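Local structure of malic enzyme (Entamoeba histolytica, 3NV9) at residues Arg89-Arg101 with Gly128-Lys140. The protein probably catalyses the oxidative decarboxylation of malate to pyruvate with NAD or NADP as acceptor. Residues are numbered along the deposited sequence; the frame is centred on the assembly and turned at random.
Sequences RGNFVGVVSDSTR and GGIDAVPICIDSK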
ATOM      1  N   ARG A  89       1.477   4.809   9.180  1.00 23.09           N
ATOM      2  CA  ARG A  89       2.944   4.781   8.928  1.00 22.11           C
ATOM      3  C   ARG A  89       3.763   3.990   9.982  1.00 22.03           C
ATOM      4  O   ARG A  89       4.623   3.166   9.644  1.00 20.20           O
ATOM      5  CB  ARG A  89       3.517   6.190   8.789  1.00 22.33           C
ATOM      6  CG  ARG A  89       5.032   6.198   8.544  1.00 19.82           C
ATOM      7  CD  ARG A  89       5.582   7.652   8.400  1.00 22.10           C
ATOM      8  NE  ARG A  89       6.920   7.659   7.775  1.00 21.76           N
ATOM      9  CZ  ARG A  89       7.814   8.664   7.786  1.00 22.28           C
ATOM     10  NH1 ARG A  89       7.541   9.859   8.361  1.00 22.26           N
ATOM     11  NH2 ARG A  89       8.986   8.489   7.159  1.00 20.03           N
ATOM     12  N   GLY A  90       3.490   4.251  11.259  1.00 22.28           N
ATOM     13  CA  GLY A  90       4.219   3.574  12.341  1.00 21.52           C
ATOM     14  C   GLY A  90       4.192   2.070  12.299  1.00 22.28           C
ATOM     15  O   GLY A  90       5.093   1.430  12.855  1.00 23.41           O
ATOM     16  N   ASN A  91       3.197   1.471  11.627  1.00 21.87           N
ATOM     17  CA  ASN A  91       3.208   0.001  11.463  1.00 22.56           C
ATOM     18  C   ASN A  91       3.245  -0.427   9.969  1.00 22.53           C
ATOM     19  O   ASN A  91       2.876  -1.553   9.643  1.00 23.23           O
ATOM     20  CB  ASN A  91       2.016  -0.598  12.262  1.00 22.37           C
ATOM     21  CG  ASN A  91       2.089  -2.142  12.460  1.00 23.30           C
ATOM     22  OD1 ASN A  91       1.099  -2.837  12.200  1.00 21.88           O
ATOM     23  ND2 ASN A  91       3.224  -2.659  12.902  1.00 18.32           N
ATOM     24  N   PHE A  92       3.743   0.454   9.071  1.00 21.34           N
ATOM     25  CA  PHE A  92       3.565   0.283   7.587  1.00 21.10           C
ATOM     26  C   PHE A  92       4.902  -0.043   6.947  1.00 21.13           C
ATOM     27  O   PHE A  92       5.876   0.751   7.056  1.00 21.44           O
ATOM     28  CB  PHE A  92       2.957   1.567   6.940  1.00 20.71           C
ATOM     29  CG  PHE A  92       2.268   1.366   5.585  1.00 22.43           C
ATOM     30  CD1 PHE A  92       1.679   0.126   5.224  1.00 22.98           C
ATOM     31  CD2 PHE A  92       2.114   2.454   4.713  1.00 20.17           C
ATOM     32  CE1 PHE A  92       0.990  -0.032   3.981  1.00 22.16           C
ATOM     33  CE2 PHE A  92       1.439   2.324   3.469  1.00 23.04           C
ATOM     34  CZ  PHE A  92       0.884   1.070   3.092  1.00 22.85           C
ATOM     35  N   VAL A  93       4.959  -1.198   6.280  1.00 20.38           N
ATOM     36  CA  VAL A  93       6.166  -1.678   5.653  1.00 19.85           C
ATOM     37  C   VAL A  93       5.983  -1.734   4.145  1.00 20.51           C
ATOM     38  O   VAL A  93       4.931  -2.198   3.694  1.00 20.98           O
ATOM     39  CB  VAL A  93       6.605  -3.025   6.211  1.00 20.22           C
ATOM     40  CG1 VAL A  93       7.739  -3.613   5.371  1.00 15.54           C
ATOM     41  CG2 VAL A  93       7.072  -2.834   7.726  1.00 20.01           C
ATOM     42  N   GLY A  94       6.957  -1.197   3.379  1.00 19.07           N
ATOM     43  CA  GLY A  94       6.937  -1.321   1.911  1.00 19.42           C
ATOM     44  C   GLY A  94       7.824  -2.455   1.432  1.00 19.07           C
ATOM     45  O   GLY A  94       8.968  -2.521   1.814  1.00 19.24           O
ATOM     46  N   VAL A  95       7.278  -3.375   0.660  1.00 18.18           N
ATOM     47  CA  VAL A  95       8.048  -4.515   0.180  1.00 18.53           C
ATOM     48  C   VAL A  95       8.467  -4.061  -1.205  1.00 19.54           C
ATOM     49  O   VAL A  95       7.670  -4.139  -2.141  1.00 20.63           O
ATOM     50  CB  VAL A  95       7.158  -5.829   0.104  1.00 18.65           C
ATOM     51  CG1 VAL A  95       7.950  -7.100  -0.244  1.00 13.55           C
ATOM     52  CG2 VAL A  95       6.473  -6.096   1.478  1.00 20.68           C
ATOM     53  N   VAL A  96       9.679  -3.537  -1.304  1.00 19.50           N
ATOM     54  CA  VAL A  96      10.190  -2.853  -2.488  1.00 20.80           C
ATOM     55  C   VAL A  96      11.058  -3.826  -3.273  1.00 20.62           C
ATOM     56  O   VAL A  96      11.966  -4.451  -2.732  1.00 20.68           O
ATOM     57  CB  VAL A  96      10.975  -1.529  -2.106  1.00 20.86           C
ATOM     58  CG1 VAL A  96      11.602  -0.834  -3.356  1.00 20.14           C
ATOM     59  CG2 VAL A  96      10.039  -0.576  -1.419  1.00 20.17           C
ATOM     60  N   SER A  97      10.697  -4.019  -4.532  1.00 20.89           N
ATOM     61  CA  SER A  97      11.471  -4.882  -5.430  1.00 20.78           C
ATOM     62  C   SER A  97      11.453  -4.310  -6.835  1.00 20.77           C
ATOM     63  O   SER A  97      10.492  -3.642  -7.197  1.00 21.33           O
ATOM     64  CB  SER A  97      10.888  -6.258  -5.489  1.00 20.32           C
ATOM     65  OG  SER A  97      11.739  -7.109  -6.260  1.00 22.37           O
ATOM     66  N   ASP A  98      12.512  -4.550  -7.603  1.00 20.39           N
ATOM     67  CA  ASP A  98      12.510  -4.205  -9.008  1.00 21.98           C
ATOM     68  C   ASP A  98      12.287  -5.425  -9.882  1.00 23.20           C
ATOM     69  O   ASP A  98      12.358  -5.353 -11.117  1.00 23.02           O
ATOM     70  CB  ASP A  98      13.761  -3.358  -9.393  1.00 22.47           C
ATOM     71  CG  ASP A  98      15.093  -4.137  -9.366  1.00 23.90           C
ATOM     72  OD1 ASP A  98      16.097  -3.487  -9.765  1.00 26.17           O
ATOM     73  OD2 ASP A  98      15.175  -5.340  -9.015  1.00 22.26           O
ATOM     74  N   SER A  99      11.979  -6.531  -9.189  1.00 23.89           N
ATOM     75  CA  SER A  99      11.645  -7.853  -9.723  1.00 24.67           C
ATOM     76  C   SER A  99      12.723  -8.450 -10.609  1.00 25.05           C
ATOM     77  O   SER A  99      12.448  -9.136 -11.568  1.00 25.36           O
ATOM     78  CB  SER A  99      10.295  -7.854 -10.438  1.00 23.07           C
ATOM     79  OG  SER A  99       9.360  -7.224  -9.639  1.00 23.75           O
ATOM     80  N   THR A 100      13.941  -8.227 -10.194  1.00 25.52           N
ATOM     81  CA  THR A 100      15.115  -8.528 -10.952  1.00 26.06           C
ATOM     82  C   THR A 100      15.746  -9.867 -10.454  1.00 27.74           C
ATOM     83  O   THR A 100      16.381 -10.554 -11.215  1.00 26.41           O
ATOM     84  CB  THR A 100      16.000  -7.255 -10.811  1.00 26.29           C
ATOM     85  OG1 THR A 100      16.342  -6.710 -12.076  1.00 28.02           O
ATOM     86  CG2 THR A 100      17.099  -7.363  -9.888  1.00 22.09           C
ATOM     87  N   ARG A 101      15.523 -10.257  -9.187  1.00 28.81           N
ATOM     88  CA  ARG A 101      15.946 -11.585  -8.700  1.00 29.09           C
ATOM     89  C   ARG A 101      14.782 -12.297  -7.966  1.00 28.35           C
ATOM     90  O   ARG A 101      14.794 -12.521  -6.757  1.00 28.14           O
ATOM     91  CB  ARG A 101      17.205 -11.436  -7.809  1.00 30.06           C
ATOM     92  CG  ARG A 101      18.130 -12.670  -7.747  1.00 34.50           C
ATOM     93  CD  ARG A 101      18.497 -13.151  -9.165  1.00 42.70           C
ATOM     94  NE  ARG A 101      19.691 -12.484  -9.723  1.00 49.49           N
ATOM     95  CZ  ARG A 101      19.909 -12.181 -11.017  1.00 52.56           C
ATOM     96  NH1 ARG A 101      19.003 -12.430 -11.973  1.00 49.36           N
ATOM     97  NH2 ARG A 101      21.064 -11.604 -11.360  1.00 53.45           N
ATOM     98  N   GLY A 128       3.480 -11.487  11.578  1.00 16.96           N
ATOM     99  CA  GLY A 128       4.079 -10.413  12.316  1.00 18.22           C
ATOM    100  C   GLY A 128       3.213  -9.268  12.844  1.00 19.47           C
ATOM    101  O   GLY A 128       3.731  -8.391  13.551  1.00 19.39           O
ATOM    102  N   GLY A 129       1.939  -9.201  12.471  1.00 19.08           N
ATOM    103  CA  GLY A 129       1.169  -8.080  12.950  1.00 19.66           C
ATOM    104  C   GLY A 129       1.564  -6.800  12.239  1.00 20.44           C
ATOM    105  O   GLY A 129       1.219  -5.724  12.712  1.00 20.66           O
ATOM    106  N   ILE A 130       2.230  -6.921  11.089  1.00 19.95           N
ATOM    107  CA  ILE A 130       2.687  -5.778  10.342  1.00 20.63           C
ATOM    108  C   ILE A 130       1.785  -5.413   9.167  1.00 21.23           C
ATOM    109  O   ILE A 130       1.317  -6.315   8.456  1.00 21.33           O
ATOM    110  CB  ILE A 130       4.112  -6.056   9.887  1.00 21.36           C
ATOM    111  CG1 ILE A 130       4.979  -6.318  11.139  1.00 22.10           C
ATOM    112  CG2 ILE A 130       4.697  -4.891   9.149  1.00 21.11           C
ATOM    113  CD1 ILE A 130       6.207  -7.088  10.844  1.00 24.97           C
ATOM    114  N   ASP A 131       1.472  -4.116   8.962  1.00 20.62           N
ATOM    115  CA  ASP A 131       0.732  -3.745   7.696  1.00 19.77           C
ATOM    116  C   ASP A 131       1.733  -3.519   6.558  1.00 19.72           C
ATOM    117  O   ASP A 131       2.658  -2.779   6.715  1.00 19.99           O
ATOM    118  CB  ASP A 131      -0.163  -2.538   7.915  1.00 18.14           C
ATOM    119  CG  ASP A 131      -1.265  -2.841   8.928  1.00 18.72           C
ATOM    120  OD1 ASP A 131      -2.080  -3.750   8.674  1.00 14.88           O
ATOM    121  OD2 ASP A 131      -1.310  -2.186   9.987  1.00 16.08           O
ATOM    122  N   ALA A 132       1.600  -4.198   5.434  1.00 20.95           N
ATOM    123  CA  ALA A 132       2.651  -4.134   4.414  1.00 20.10           C
ATOM    124  C   ALA A 132       2.005  -4.268   3.036  1.00 21.60           C
ATOM    125  O   ALA A 132       0.957  -4.905   2.905  1.00 21.39           O
ATOM    126  CB  ALA A 132       3.633  -5.177   4.639  1.00 19.03           C
ATOM    127  N   VAL A 133       2.569  -3.595   2.032  1.00 21.14           N
ATOM    128  CA  VAL A 133       2.072  -3.751   0.709  1.00 21.68           C
ATOM    129  C   VAL A 133       3.212  -3.986  -0.304  1.00 21.35           C
ATOM    130  O   VAL A 133       4.314  -3.515  -0.131  1.00 20.64           O
ATOM    131  CB  VAL A 133       1.153  -2.599   0.256  1.00 23.00           C
ATOM    132  CG1 VAL A 133      -0.194  -2.674   0.968  1.00 22.42           C
ATOM    133  CG2 VAL A 133       1.818  -1.269   0.362  1.00 21.23           C
ATOM    134  N   PRO A 134       2.933  -4.757  -1.356  1.00 21.16           N
ATOM    135  CA  PRO A 134       3.972  -4.873  -2.390  1.00 20.89           C
ATOM    136  C   PRO A 134       4.239  -3.489  -3.051  1.00 21.96           C
ATOM    137  O   PRO A 134       3.282  -2.699  -3.282  1.00 21.43           O
ATOM    138  CB  PRO A 134       3.373  -5.888  -3.371  1.00 21.38           C
ATOM    139  CG  PRO A 134       1.874  -5.938  -3.058  1.00 21.23           C
ATOM    140  CD  PRO A 134       1.620  -5.292  -1.758  1.00 19.64           C
ATOM    141  N   ILE A 135       5.521  -3.159  -3.301  1.00 21.71           N
ATOM    142  CA  ILE A 135       5.865  -1.982  -4.127  1.00 20.00           C
ATOM    143  C   ILE A 135       6.803  -2.436  -5.202  1.00 20.04           C
ATOM    144  O   ILE A 135       7.993  -2.416  -5.009  1.00 20.13           O
ATOM    145  CB  ILE A 135       6.554  -0.890  -3.306  1.00 20.80           C
ATOM    146  CG1 ILE A 135       5.678  -0.467  -2.122  1.00 19.99           C
ATOM    147  CG2 ILE A 135       6.921   0.367  -4.166  1.00 16.64           C
ATOM    148  CD1 ILE A 135       4.518   0.455  -2.492  1.00 14.22           C
ATOM    149  N   CYS A 136       6.253  -2.916  -6.313  1.00 21.38           N
ATOM    150  CA  CYS A 136       7.052  -3.419  -7.475  1.00 21.28           C
ATOM    151  C   CYS A 136       7.298  -2.289  -8.495  1.00 21.42           C
ATOM    152  O   CYS A 136       6.371  -1.674  -8.983  1.00 21.54           O
ATOM    153  CB  CYS A 136       6.341  -4.603  -8.140  1.00 20.91           C
ATOM    154  SG  CYS A 136       6.493  -6.059  -7.153  1.00 23.71           S
ATOM    155  N   ILE A 137       8.558  -1.991  -8.765  1.00 22.54           N
ATOM    156  CA  ILE A 137       8.904  -0.817  -9.559  1.00 22.67           C
ATOM    157  C   ILE A 137       9.725  -1.212 -10.740  1.00 22.32           C
ATOM    158  O   ILE A 137      10.351  -2.279 -10.754  1.00 21.57           O
ATOM    159  CB  ILE A 137       9.729   0.188  -8.761  1.00 22.90           C
ATOM    160  CG1 ILE A 137      11.167  -0.366  -8.488  1.00 24.43           C
ATOM    161  CG2 ILE A 137       8.950   0.627  -7.487  1.00 23.57           C
ATOM    162  CD1 ILE A 137      12.104   0.592  -7.660  1.00 23.96           C
ATOM    163  N   ASP A 138       9.730  -0.335 -11.732  1.00 22.41           N
ATOM    164  CA  ASP A 138      10.669  -0.470 -12.841  1.00 22.87           C
ATOM    165  C   ASP A 138      11.933   0.266 -12.454  1.00 22.88           C
ATOM    166  O   ASP A 138      11.907   1.470 -12.145  1.00 21.34           O
ATOM    167  CB  ASP A 138      10.080   0.140 -14.106  1.00 22.34           C
ATOM    168  CG  ASP A 138      10.978  -0.106 -15.352  1.00 26.46           C
ATOM    169  OD1 ASP A 138      12.111  -0.651 -15.236  1.00 25.13           O
ATOM    170  OD2 ASP A 138      10.513   0.210 -16.460  1.00 27.03           O
ATOM    171  N   SER A 139      13.069  -0.415 -12.447  1.00 24.06           N
ATOM    172  CA  SER A 139      14.317   0.356 -12.148  1.00 24.45           C
ATOM    173  C   SER A 139      15.184   0.641 -13.420  1.00 26.42           C
ATOM    174  O   SER A 139      16.339   1.032 -13.303  1.00 27.61           O
ATOM    175  CB  SER A 139      15.138  -0.342 -11.078  1.00 22.48           C
ATOM    176  OG  SER A 139      15.741  -1.527 -11.615  1.00 22.28           O
ATOM    177  N   LYS A 140      14.638   0.436 -14.623  1.00 28.31           N
ATOM    178  CA  LYS A 140      15.460   0.475 -15.863  1.00 28.84           C
ATOM    179  C   LYS A 140      15.693   1.874 -16.238  1.00 30.12           C
ATOM    180  O   LYS A 140      14.797   2.719 -16.095  1.00 31.15           O
ATOM    181  CB  LYS A 140      14.811  -0.258 -17.042  1.00 27.90           C
ATOM    182  CG  LYS A 140      15.012  -1.781 -16.930  1.00 28.93           C
ATOM    183  CD  LYS A 140      14.425  -2.550 -18.093  1.00 31.39           C
ATOM    184  CE  LYS A 140      12.964  -2.128 -18.422  1.00 33.60           C
ATOM    185  NZ  LYS A 140      11.981  -2.480 -17.340  1.00 32.88           N
TER
HETATM  186  O   HOH W   1      12.834  -3.124 -12.824  1.00 18.48           O
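V93, V95 and S97 each use both backbone polar groups to bind D131, V133, I135 and I137, and the ladder opens with D131 N bonded to N91 O. The shortest rung runs from I135 N to V95 O at 2.6 Å. On one face, V93 CG2 presses against I130 CG2 at 3.4 Å, closer than normal van der Waals contact, while A132 CB lies 4.0 Å from V93 CB. On the other, the F92 ring, its CG anti to the backbone N (chi1 -159°), brings CZ to 3.7 Å from V133 CG2, and V96 CG2 packs on I135 CB. These parallel strands belong to a beta-alpha-beta unit whose connecting helix 114-128 covers the V95, A132 and P134 face through M117 and M124. Beyond the strands, D98 OD1 lies 2.7 Å from S139 OG, whose one proton is also within reach of N146 OD1, so which acceptor takes it is not settled, and a water accepts from S139 N and lies within bonding distance of D98 O, joining the two loops. In the second shell, S97 OG accepts from S99 N in an ST turn and bonds E168 O, while D131 OD1 is held by K125 and by I49 N of the second subunit.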